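Local coordinates for flavodoxin, WrbA-like protein (Agrobacterium tumefaciens, PDB 3D7N), which probably binds FMN and transfers electrons as a flavodoxin-like NAD(P)H:quinone oxidoreductase of the WrbA type, at residues A[7-12]-A[29-34]. Residues are numbered along the deposited sequence; the frame is centred on the assembly and turned at random.
Sequences SNTVVV and EGAEAT
Thr9 turns its side chain toward the C-terminal end of helix 19-31 and meets two alanine methyls there. Its CG2 lies 3.9 Å from Ala31 CB and 4.1 Å from Ala33 CB, so the methyl branch spans both alanines. The torsion explains this: CG2 stands anti to the backbone N (chi1 -56°, measured to OG1), which sends the methyl to the alanines. Ala33 CB also reaches one methyl of Val11, CG2, at 3.8 Å, and thus fits between Thr9 and Val11, two residues on the same side of the strand. It is set against the strand backbone as well, with Ala33 CB 3.3 Å from Thr9 O.

The strands run parallel, in a register that pairs Val10 with Thr34, whose two backbone bonds go to the residues on either side of Val10. Thr34 N donates to Thr9 O at 3.3 Å, and Val11 N donates to Thr34 O at 2.8 Å and a straighter 169°. This closes the beta-alpha-beta crossover of a flavodoxin-like fold: strand 9-13, helix 19-31, strand 34-37. Between helix and strand, Glu32, with phi 45°, is the C-prime residue of a Schellman motif, its N making a weak 3.4 Å bond to Glu29 O, and the chain then turns into the sheet.

On the opposite sheet face, Val10 and Thr34 side chains cross at a slant, Val10 CG2 to Thr34 OG1 being 3.7 Å. Helix 46-54 packs against Val10 on that face, through Ala51 and Leu52, whereas Ala181 of helix 167-186 touches Thr9.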
loop_
_atom_site.group_PDB
_atom_site.type_symbol
_atom_site.label_atom_id
_atom_site.label_comp_id
_atom_site.label_asym_id
_atom_site.label_seq_id
_atom_site.Cartn_x
_atom_site.Cartn_y
_atom_site.Cartn_z
ATOM N N SER A 7 -1.987 26.048 -19.662
ATOM C CA SER A 7 -2.772 25.121 -18.814
ATOM C C SER A 7 -3.466 25.726 -17.598
ATOM O O SER A 7 -2.979 26.672 -16.986
ATOM C CB SER A 7 -1.881 23.956 -18.337
ATOM O OG SER A 7 -1.018 24.335 -17.265
ATOM N N ASN A 8 -4.609 25.138 -17.265
ATOM C CA ASN A 8 -5.361 25.477 -16.074
ATOM C C ASN A 8 -5.212 24.325 -15.083
ATOM O O ASN A 8 -5.648 23.226 -15.331
ATOM C CB ASN A 8 -6.849 25.750 -16.422
ATOM C CG ASN A 8 -7.746 25.905 -15.154
ATOM O OD1 ASN A 8 -7.346 26.570 -14.163
ATOM N ND2 ASN A 8 -8.956 25.290 -15.179
ATOM N N THR A 9 -4.533 24.601 -13.983
ATOM C CA THR A 9 -4.306 23.671 -12.897
ATOM C C THR A 9 -5.136 24.112 -11.710
ATOM O O THR A 9 -5.235 25.281 -11.431
ATOM C CB THR A 9 -2.828 23.617 -12.528
ATOM O OG1 THR A 9 -2.099 23.287 -13.706
ATOM C CG2 THR A 9 -2.531 22.519 -11.413
ATOM N N VAL A 10 -5.771 23.169 -11.033
ATOM C CA VAL A 10 -6.493 23.459 -9.808
ATOM C C VAL A 10 -5.855 22.716 -8.655
ATOM O O VAL A 10 -5.577 21.520 -8.768
ATOM C CB VAL A 10 -7.973 23.036 -9.943
ATOM C CG1 VAL A 10 -8.637 22.907 -8.565
ATOM C CG2 VAL A 10 -8.726 24.029 -10.852
ATOM N N VAL A 11 -5.585 23.414 -7.558
ATOM C CA VAL A 11 -5.184 22.755 -6.320
ATOM C C VAL A 11 -6.442 22.678 -5.428
ATOM O O VAL A 11 -7.042 23.742 -5.069
ATOM C CB VAL A 11 -4.040 23.498 -5.624
ATOM C CG1 VAL A 11 -3.825 22.940 -4.234
ATOM C CG2 VAL A 11 -2.774 23.436 -6.474
ATOM N N VAL A 12 -6.870 21.437 -5.129
ATOM C CA VAL A 12 -8.045 21.168 -4.274
ATOM C C VAL A 12 -7.506 20.460 -3.032
ATOM O O VAL A 12 -6.802 19.442 -3.138
ATOM C CB VAL A 12 -9.145 20.314 -5.008
ATOM C CG1 VAL A 12 -8.604 18.914 -5.425
ATOM C CG2 VAL A 12 -10.413 20.204 -4.158
ATOM N N GLU A 29 1.412 28.402 -6.364
ATOM C CA GLU A 29 2.443 29.303 -6.887
ATOM C C GLU A 29 3.265 28.692 -8.023
ATOM O O GLU A 29 3.450 29.321 -9.050
ATOM C CB GLU A 29 3.367 29.734 -5.740
ATOM C CG GLU A 29 4.482 30.682 -6.097
ATOM C CD GLU A 29 5.200 31.176 -4.860
ATOM O OE1 GLU A 29 4.600 31.097 -3.774
ATOM O OE2 GLU A 29 6.356 31.639 -4.959
ATOM N N GLY A 30 3.758 27.469 -7.852
ATOM C CA GLY A 30 4.548 26.825 -8.900
ATOM C C GLY A 30 3.779 26.540 -10.177
ATOM O O GLY A 30 4.301 26.739 -11.299
ATOM N N ALA A 31 2.547 26.034 -10.003
ATOM C CA ALA A 31 1.652 25.686 -11.134
ATOM C C ALA A 31 0.861 26.892 -11.642
ATOM O O ALA A 31 0.116 26.770 -12.628
ATOM C CB ALA A 31 0.682 24.638 -10.719
ATOM N N GLU A 32 1.014 28.038 -10.961
ATOM C CA GLU A 32 0.124 29.162 -11.153
ATOM C C GLU A 32 -1.324 28.678 -11.184
ATOM O O GLU A 32 -2.030 28.920 -12.145
ATOM C CB GLU A 32 0.496 29.891 -12.445
ATOM C CG GLU A 32 1.957 30.358 -12.457
ATOM C CD GLU A 32 2.307 31.209 -13.685
ATOM O OE1 GLU A 32 2.141 30.715 -14.831
ATOM O OE2 GLU A 32 2.728 32.378 -13.505
ATOM N N ALA A 33 -1.732 27.969 -10.132
ATOM C CA ALA A 33 -3.030 27.305 -10.042
ATOM C C ALA A 33 -4.020 28.172 -9.307
ATOM O O ALA A 33 -3.640 29.117 -8.627
ATOM C CB ALA A 33 -2.876 26.008 -9.297
ATOM N N THR A 34 -5.305 27.854 -9.445
ATOM C CA THR A 34 -6.296 28.374 -8.516
ATOM C C THR A 34 -6.425 27.363 -7.357
ATOM O O THR A 34 -6.098 26.169 -7.495
ATOM C CB THR A 34 -7.642 28.706 -9.209
ATOM O OG1 THR A 34 -8.144 27.542 -9.856
ATOM C CG2 THR A 34 -7.447 29.779 -10.239
#